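Local coordinates for periplasmic binding protein (Veillonella parvula, PDB 4OVK) that probably captures a solute outside the cell membrane and delivers it to an ABC transporter, as periplasmic binding proteins of this family do, at residues 25-30 / 102-107; 185-190 / 239-244. All coordinates share one frame; numbering follows the deposited sequence.

Contact 1 (25-30 / 102-107); sequences VSMKKE and PDVVII
The selenomethionine at Met27 brings its terminal methyl CE against CG2 of Val104, 4.0 Å away, the two side chains meeting at a slant. With CG lodged between the backbone N and the carbonyl carbon (chi1 66°) and a bend at the last torsion (chi3 68°), the chain carries selenium and methyl over toward the valine. This apolar touch is buried; the polar half of the contact lies beside it and is more open. There Lys28 runs out extended and passes Asp103 at about a right angle, its NZ 3.6 Å from Asp103 OD1 in a long salt bridge. One water bridges the pair, donating to Asp103 OD1 at 3.0 Å and accepting a weak bond from Lys28 NZ. A second water joins the backbones, taking Lys28 N at 3.0 Å and giving to Asp103 O at 2.7 Å, so solvent links the two segments where no direct hydrogen bond does. The other carboxylate oxygen, Asp103 OD2, accepts from the backbone N of Asn32. Strand 24-28 pairs antiparallel with strand 14-18, whereas strand 104-108 belongs to a separate four-stranded parallel sheet, between strands 34-36 and 125-128. Met27 and Val104 both touch Ile146 of helix 133-147, and Met27 also rests on Val126 of strand 125-128, packing the small hairpin against that helix and the sheet.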
ATOM      1  N   VAL A  25      11.315  22.939  -8.467  1.00 22.77           N
ATOM      2  CA  VAL A  25      10.137  23.097  -9.307  1.00 21.04           C
ATOM      3  C   VAL A  25       9.336  24.306  -8.845  1.00 21.65           C
ATOM      4  O   VAL A  25       8.894  24.353  -7.693  1.00 19.03           O
ATOM      5  CB  VAL A  25       9.204  21.863  -9.220  1.00 19.66           C
ATOM      6  CG1 VAL A  25       8.008  22.041 -10.143  1.00 21.84           C
ATOM      7  CG2 VAL A  25       9.955  20.579  -9.543  1.00 19.06           C
ATOM      8  N   SER A  26       9.157  25.281  -9.737  1.00 22.65           N
ATOM      9  CA  SER A  26       8.306  26.443  -9.470  1.00 23.90           C
ATOM     10  C   SER A  26       6.851  26.118  -9.742  1.00 19.71           C
ATOM     11  O   SER A  26       6.548  25.429 -10.701  1.00 18.60           O
ATOM     12  CB  SER A  26       8.709  27.618 -10.360  1.00 27.53           C
ATOM     13  OG  SER A  26       9.992  28.058 -10.016  1.00 32.05           O
HETATM   14  N   MSE A  27       5.962  26.634  -8.896  1.00 19.59           N
HETATM   15  CA  MSE A  27       4.525  26.399  -9.017  1.00 18.37           C
HETATM   16  C   MSE A  27       3.805  27.493  -8.276  1.00 19.23           C
HETATM   17  O   MSE A  27       4.423  28.273  -7.547  1.00 22.10           O
HETATM   18  CB  MSE A  27       4.167  25.003  -8.479  1.00 16.89           C
HETATM   19  CG  MSE A  27       4.417  24.879  -6.972  1.00 16.41           C
HETATM   20 SE   MSE A  27       4.111  23.043  -6.347  1.00 17.94          SE
HETATM   21  CE  MSE A  27       5.639  22.227  -7.267  1.00 18.48           C
ATOM     22  N   LYS A  28       2.490  27.566  -8.440  1.00 19.80           N
ATOM     23  CA  LYS A  28       1.689  28.540  -7.706  1.00 22.86           C
ATOM     24  C   LYS A  28       1.813  28.288  -6.207  1.00 21.19           C
ATOM     25  O   LYS A  28       1.925  27.142  -5.763  1.00 19.28           O
ATOM     26  CB  LYS A  28       0.224  28.485  -8.132  1.00 22.84           C
ATOM     27  CG  LYS A  28      -0.000  28.947  -9.560  1.00 29.31           C
ATOM     28  CD  LYS A  28      -1.430  28.740 -10.028  1.00 37.37           C
ATOM     29  CE  LYS A  28      -1.624  29.436 -11.369  1.00 42.78           C
ATOM     30  NZ  LYS A  28      -2.712  28.850 -12.194  1.00 49.54           N
ATOM     31  N   LYS A  29       1.800  29.362  -5.428  1.00 24.65           N
ATOM     32  CA  LYS A  29       1.868  29.267  -3.973  1.00 24.67           C
ATOM     33  C   LYS A  29       0.663  28.483  -3.453  1.00 21.47           C
ATOM     34  O   LYS A  29       0.800  27.627  -2.572  1.00 23.37           O
ATOM     35  CB  LYS A  29       1.928  30.674  -3.355  1.00 31.90           C
ATOM     36  CG  LYS A  29       2.210  30.693  -1.858  1.00 41.54           C
ATOM     37  CD  LYS A  29       2.973  31.947  -1.438  1.00 50.57           C
ATOM     38  CE  LYS A  29       2.146  33.216  -1.582  1.00 60.44           C
ATOM     39  NZ  LYS A  29       1.245  33.442  -0.415  1.00 71.79           N
ATOM     40  N   GLU A  30      -0.498  28.767  -4.029  1.00 19.62           N
ATOM     41  CA  GLU A  30      -1.757  28.094  -3.710  1.00 22.88           C
ATOM     42  C   GLU A  30      -2.065  27.042  -4.783  1.00 19.40           C
ATOM     43  O   GLU A  30      -2.394  27.374  -5.923  1.00 20.82           O
ATOM     44  CB  GLU A  30      -2.874  29.133  -3.638  1.00 27.15           C
ATOM     45  CG  GLU A  30      -4.294  28.593  -3.599  1.00 37.95           C
ATOM     46  CD  GLU A  30      -4.623  27.838  -2.326  1.00 43.53           C
ATOM     47  OE1 GLU A  30      -3.922  28.033  -1.305  1.00 48.39           O
ATOM     48  OE2 GLU A  30      -5.596  27.052  -2.349  1.00 52.06           O
ATOM     49  N   PRO A 102      -3.920  21.152 -14.568  1.00 15.40           N
ATOM     50  CA  PRO A 102      -3.514  21.015 -13.184  1.00 14.61           C
ATOM     51  C   PRO A 102      -2.441  22.065 -12.843  1.00 12.92           C
ATOM     52  O   PRO A 102      -1.702  22.527 -13.724  1.00 15.88           O
ATOM     53  CB  PRO A 102      -2.941  19.595 -13.130  1.00 15.13           C
ATOM     54  CG  PRO A 102      -2.421  19.355 -14.509  1.00 15.80           C
ATOM     55  CD  PRO A 102      -3.271  20.157 -15.444  1.00 16.42           C
ATOM     56  N   ASP A 103      -2.372  22.425 -11.572  1.00 12.45           N
ATOM     57  CA  ASP A 103      -1.324  23.279 -11.052  1.00 13.77           C
ATOM     58  C   ASP A 103      -0.033  22.508 -10.837  1.00 12.60           C
ATOM     59  O   ASP A 103       1.024  23.114 -10.761  1.00 16.04           O
ATOM     60  CB  ASP A 103      -1.752  23.904  -9.734  1.00 13.90           C
ATOM     61  CG  ASP A 103      -2.988  24.736  -9.875  1.00 15.00           C
ATOM     62  OD1 ASP A 103      -3.108  25.480 -10.872  1.00 19.74           O
ATOM     63  OD2 ASP A 103      -3.846  24.651  -8.993  1.00 17.09           O
ATOM     64  N   VAL A 104      -0.121  21.182 -10.700  1.00 12.59           N
ATOM     65  CA  VAL A 104       1.070  20.345 -10.567  1.00 11.41           C
ATOM     66  C   VAL A 104       0.666  18.910 -10.903  1.00 10.78           C
ATOM     67  O   VAL A 104      -0.481  18.510 -10.683  1.00 11.36           O
ATOM     68  CB  VAL A 104       1.726  20.454  -9.157  1.00 13.43           C
ATOM     69  CG1 VAL A 104       0.806  19.935  -8.077  1.00 13.57           C
ATOM     70  CG2 VAL A 104       3.081  19.745  -9.092  1.00 12.91           C
ATOM     71  N   VAL A 105       1.617  18.187 -11.487  1.00 10.07           N
ATOM     72  CA  VAL A 105       1.478  16.776 -11.780  1.00 10.50           C
ATOM     73  C   VAL A 105       2.565  16.014 -11.034  1.00 11.83           C
ATOM     74  O   VAL A 105       3.745  16.371 -11.079  1.00 12.52           O
ATOM     75  CB  VAL A 105       1.613  16.503 -13.298  1.00 11.35           C
ATOM     76  CG1 VAL A 105       1.341  15.032 -13.622  1.00 12.26           C
ATOM     77  CG2 VAL A 105       0.656  17.402 -14.061  1.00 12.56           C
ATOM     78  N   ILE A 106       2.161  14.941 -10.362  0.60 12.18           N
ATOM     79  CA  ILE A 106       3.110  14.045  -9.714  0.60 11.86           C
ATOM     80  C   ILE A 106       3.471  12.988 -10.748  0.60 12.07           C
ATOM     81  O   ILE A 106       2.577  12.332 -11.299  0.60 12.06           O
ATOM     82  CB  ILE A 106       2.500  13.369  -8.460  0.60 12.77           C
ATOM     83  CG1 ILE A 106       1.792  14.396  -7.559  0.60 14.38           C
ATOM     84  CG2 ILE A 106       3.569  12.606  -7.685  0.60 12.86           C
ATOM     85  CD1 ILE A 106       2.671  15.519  -7.048  0.60 14.60           C
ATOM     86  N   ILE A 107       4.769  12.823 -10.998  1.00 11.59           N
ATOM     87  CA  ILE A 107       5.286  11.835 -11.943  1.00 13.94           C
ATOM     88  C   ILE A 107       6.383  11.008 -11.279  1.00 13.46           C
ATOM     89  O   ILE A 107       6.751  11.257 -10.138  1.00 14.21           O
ATOM     90  CB  ILE A 107       5.838  12.493 -13.230  1.00 14.54           C
ATOM     91  CG1 ILE A 107       7.021  13.420 -12.922  1.00 15.97           C
ATOM     92  CG2 ILE A 107       4.731  13.242 -13.960  1.00 14.30           C
ATOM     93  CD1 ILE A 107       7.705  13.954 -14.170  1.00 17.89           C
TER
HETATM   94  O   HOH W   1       1.207  25.823 -10.507  1.00 16.43           O
HETATM   95  O   HOH W   2      -0.765  26.638 -12.360  1.00 38.85           O

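Contact 2 (185-190 / 239-244); sequences QNKNLT and FDSIRP
Lys187 reaches across to the 239-244 loop with a chain that curls toward its tip. Beyond CB, its CG meets both Asp240 OD2, at 3.5 Å, and Ile242 CB, at 3.9 Å, the lysine and isoleucine side chains sliding past each other in opposite directions. CD and CE stay near Asp240 OD2, CE also nearing the hydroxyl of Ser241, as the bends at chi3 and chi4 swing CE and then NZ round to the carboxylate. At the tip, NZ makes a salt bridge to Asp240 OD2 at 2.7 Å and donates to Ser241 OG at 2.8 Å; a water accepts a third bond from it and another from Ser241 N. Asp240 OD2 takes the ammonium on its syn side and Ile242 N on its anti side at 2.9 Å, both tilted out of the carboxylate plane to the same face, and the latter bond closes an Asx turn. Cut back to an alanine, Lys187 would probably leave the Asp240 carboxylate without its charged mate, Ser241 OG without this donor, and a gap beside Ile242. Both loops leave the C-terminal ends of neighbouring parallel strands, 180-184 and 233-236, in the α/β fold of this binding-protein family. A second Asx turn shapes the 185-190 loop: Asn186 OD1 accepts from Asn188 N, which stands 48° out of the carbonyl plane. Asn186 CB lies against Asp240 OD1, and that oxygen receives a 2.6 Å bond from a water held by Lys187 N. At the start of the loop, Gln185 OE1 sits 3.5 Å above the Phe239 ring, offset toward its rim, with amide and ring planes 66° apart. The same ring meets Trp218 edge-to-face and forms a cation-pi contact with Arg277.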
ATOM      1  N   GLN A 185       0.580 -14.718  -4.002  1.00 16.79           N
ATOM      2  CA  GLN A 185      -0.044 -13.631  -4.761  1.00 16.81           C
ATOM      3  C   GLN A 185      -1.400 -13.999  -5.352  1.00 18.45           C
ATOM      4  O   GLN A 185      -2.332 -13.177  -5.347  1.00 18.64           O
ATOM      5  CB  GLN A 185       0.844 -13.147  -5.910  1.00 16.59           C
ATOM      6  CG  GLN A 185       0.445 -11.744  -6.382  1.00 20.48           C
ATOM      7  CD  GLN A 185       1.257 -11.218  -7.556  1.00 26.28           C
ATOM      8  OE1 GLN A 185       1.381 -10.007  -7.744  1.00 31.73           O
ATOM      9  NE2 GLN A 185       1.795 -12.119  -8.360  1.00 29.18           N
ATOM     10  N   ASN A 186      -1.500 -15.208  -5.899  1.00 19.65           N
ATOM     11  CA  ASN A 186      -2.622 -15.544  -6.779  1.00 20.17           C
ATOM     12  C   ASN A 186      -2.897 -17.049  -6.862  1.00 21.32           C
ATOM     13  O   ASN A 186      -2.349 -17.821  -6.077  1.00 18.69           O
ATOM     14  CB  ASN A 186      -2.384 -14.933  -8.167  1.00 21.53           C
ATOM     15  CG  ASN A 186      -1.097 -15.389  -8.809  1.00 21.07           C
ATOM     16  OD1 ASN A 186      -0.636 -16.505  -8.593  1.00 23.70           O
ATOM     17  ND2 ASN A 186      -0.525 -14.528  -9.649  1.00 24.41           N
ATOM     18  N   LYS A 187      -3.742 -17.444  -7.818  1.00 21.29           N
ATOM     19  CA  LYS A 187      -4.112 -18.846  -8.036  1.00 23.39           C
ATOM     20  C   LYS A 187      -3.164 -19.583  -8.978  1.00 26.38           C
ATOM     21  O   LYS A 187      -3.447 -20.720  -9.378  1.00 29.04           O
ATOM     22  CB  LYS A 187      -5.537 -18.919  -8.593  1.00 25.70           C
ATOM     23  CG  LYS A 187      -6.568 -18.247  -7.700  1.00 23.41           C
ATOM     24  CD  LYS A 187      -7.993 -18.445  -8.200  1.00 26.67           C
ATOM     25  CE  LYS A 187      -8.400 -17.376  -9.182  1.00 31.10           C
ATOM     26  NZ  LYS A 187      -8.431 -16.011  -8.602  1.00 25.85           N
ATOM     27  N   ASN A 188      -2.041 -18.949  -9.315  1.00 27.26           N
ATOM     28  CA  ASN A 188      -1.097 -19.487 -10.286  1.00 29.79           C
ATOM     29  C   ASN A 188       0.298 -19.674  -9.677  1.00 27.98           C
ATOM     30  O   ASN A 188       1.304 -19.523 -10.365  1.00 30.64           O
ATOM     31  CB  ASN A 188      -1.041 -18.561 -11.513  1.00 37.44           C
ATOM     32  CG  ASN A 188      -0.547 -19.266 -12.765  1.00 44.54           C
ATOM     33  OD1 ASN A 188      -0.713 -20.480 -12.918  1.00 57.52           O
ATOM     34  ND2 ASN A 188       0.053 -18.500 -13.680  1.00 52.18           N
ATOM     35  N   LEU A 189       0.344 -19.995  -8.379  1.00 25.19           N
ATOM     36  CA  LEU A 189       1.583 -20.385  -7.701  1.00 26.62           C
ATOM     37  C   LEU A 189       2.680 -19.314  -7.742  1.00 26.46           C
ATOM     38  O   LEU A 189       3.872 -19.621  -7.747  1.00 30.45           O
ATOM     39  CB  LEU A 189       2.102 -21.720  -8.264  1.00 28.83           C
ATOM     40  CG  LEU A 189       1.177 -22.914  -8.022  1.00 29.85           C
ATOM     41  CD1 LEU A 189       1.590 -24.104  -8.876  1.00 33.68           C
ATOM     42  CD2 LEU A 189       1.169 -23.277  -6.540  1.00 30.90           C
ATOM     43  N   THR A 190       2.263 -18.054  -7.749  1.00 24.89           N
ATOM     44  CA  THR A 190       3.190 -16.940  -7.692  1.00 24.19           C
ATOM     45  C   THR A 190       3.268 -16.433  -6.263  1.00 22.53           C
ATOM     46  O   THR A 190       2.243 -16.173  -5.629  1.00 20.00           O
ATOM     47  CB  THR A 190       2.750 -15.813  -8.632  1.00 25.43           C
ATOM     48  OG1 THR A 190       2.649 -16.339  -9.955  1.00 31.88           O
ATOM     49  CG2 THR A 190       3.759 -14.673  -8.615  1.00 25.91           C
ATOM     50  N   PHE A 239      -3.892  -8.788  -5.000  1.00 19.55           N
ATOM     51  CA  PHE A 239      -3.713  -8.718  -6.463  1.00 21.97           C
ATOM     52  C   PHE A 239      -4.682  -9.627  -7.220  1.00 20.82           C
ATOM     53  O   PHE A 239      -4.790  -9.546  -8.445  1.00 26.33           O
ATOM     54  CB  PHE A 239      -2.279  -9.103  -6.848  1.00 23.81           C
ATOM     55  CG  PHE A 239      -1.263  -8.036  -6.572  1.00 26.68           C
ATOM     56  CD1 PHE A 239      -0.628  -7.959  -5.341  1.00 29.87           C
ATOM     57  CD2 PHE A 239      -0.910  -7.120  -7.569  1.00 34.54           C
ATOM     58  CE1 PHE A 239       0.326  -6.978  -5.095  1.00 36.98           C
ATOM     59  CE2 PHE A 239       0.043  -6.143  -7.325  1.00 37.57           C
ATOM     60  CZ  PHE A 239       0.661  -6.070  -6.089  1.00 37.36           C
ATOM     61  N   ASP A 240      -5.385 -10.487  -6.489  1.00 21.71           N
ATOM     62  CA  ASP A 240      -6.131 -11.594  -7.056  1.00 20.65           C
ATOM     63  C   ASP A 240      -7.339 -11.856  -6.170  1.00 17.78           C
ATOM     64  O   ASP A 240      -7.325 -11.508  -4.984  1.00 19.60           O
ATOM     65  CB  ASP A 240      -5.216 -12.825  -7.053  1.00 22.64           C
ATOM     66  CG  ASP A 240      -5.808 -13.990  -7.783  1.00 22.82           C
ATOM     67  OD1 ASP A 240      -5.647 -14.056  -9.013  1.00 26.73           O
ATOM     68  OD2 ASP A 240      -6.450 -14.837  -7.125  1.00 26.41           O
ATOM     69  N   SER A 241      -8.366 -12.503  -6.721  1.00 17.88           N
ATOM     70  CA  SER A 241      -9.579 -12.814  -5.950  1.00 17.98           C
ATOM     71  C   SER A 241      -9.411 -13.947  -4.935  1.00 17.65           C
ATOM     72  O   SER A 241     -10.330 -14.203  -4.177  1.00 18.12           O
ATOM     73  CB  SER A 241     -10.722 -13.208  -6.896  1.00 22.07           C
ATOM     74  OG  SER A 241     -10.546 -14.545  -7.396  1.00 23.55           O
ATOM     75  N   ILE A 242      -8.269 -14.632  -4.927  1.00 15.99           N
ATOM     76  CA  ILE A 242      -8.093 -15.818  -4.092  1.00 15.95           C
ATOM     77  C   ILE A 242      -8.430 -15.539  -2.618  1.00 14.65           C
ATOM     78  O   ILE A 242      -8.048 -14.511  -2.053  1.00 14.00           O
ATOM     79  CB  ILE A 242      -6.685 -16.424  -4.265  1.00 16.24           C
ATOM     80  CG1 ILE A 242      -6.580 -17.792  -3.578  1.00 18.93           C
ATOM     81  CG2 ILE A 242      -5.615 -15.467  -3.763  1.00 17.39           C
ATOM     82  CD1 ILE A 242      -5.259 -18.487  -3.842  1.00 21.46           C
ATOM     83  N   ARG A 243      -9.192 -16.443  -2.019  1.00 14.15           N
ATOM     84  CA  ARG A 243      -9.588 -16.329  -0.623  1.00 15.65           C
ATOM     85  C   ARG A 243      -9.302 -17.630   0.102  1.00 15.14           C
ATOM     86  O   ARG A 243      -9.060 -18.632  -0.543  1.00 15.00           O
ATOM     87  CB  ARG A 243     -11.067 -15.973  -0.536  1.00 18.27           C
ATOM     88  CG  ARG A 243     -11.277 -14.510  -0.825  1.00 18.83           C
ATOM     89  CD  ARG A 243     -12.720 -14.107  -0.775  1.00 22.28           C
ATOM     90  NE  ARG A 243     -12.815 -12.668  -0.944  1.00 22.86           N
ATOM     91  CZ  ARG A 243     -13.940 -11.980  -0.855  1.00 28.91           C
ATOM     92  NH1 ARG A 243     -15.072 -12.603  -0.588  1.00 34.65           N
ATOM     93  NH2 ARG A 243     -13.926 -10.663  -1.017  1.00 34.77           N
ATOM     94  N   PRO A 244      -9.312 -17.619   1.448  1.00 15.35           N
ATOM     95  CA  PRO A 244      -8.914 -18.836   2.170  1.00 15.26           C
ATOM     96  C   PRO A 244      -9.703 -20.118   1.830  1.00 16.47           C
ATOM     97  O   PRO A 244      -9.110 -21.189   1.714  1.00 17.03           O
ATOM     98  CB  PRO A 244      -9.113 -18.441   3.633  1.00 14.60           C
ATOM     99  CG  PRO A 244      -8.898 -16.956   3.640  1.00 15.27           C
ATOM    100  CD  PRO A 244      -9.564 -16.501   2.373  1.00 15.51           C
TER
HETATM  101  O   HOH W   3      -8.494 -13.229  -9.477  1.00 20.60           O
HETATM  102  O   HOH W   4      -4.800 -16.243 -10.181  1.00 38.64           O

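Contact 1 closes before contact 2 opens along the chain, and the two lie on opposite sides of its centre, their own centres 39 Å apart and their nearest atoms about 19 Å apart. They share no strand or helix. Each adjoins a different four-stranded parallel sheet, both with strand order 2-1-3-4: contact 1 packs the 14-18/24-28 hairpin beside strand 104-108, while contact 2 joins loops following strands 180-184 and 233-236. The repeated sheet order is consistent with the two-lobed architecture of periplasmic binding proteins, in which solute is usually held between the lobes, so each contact probably lies within a single lobe.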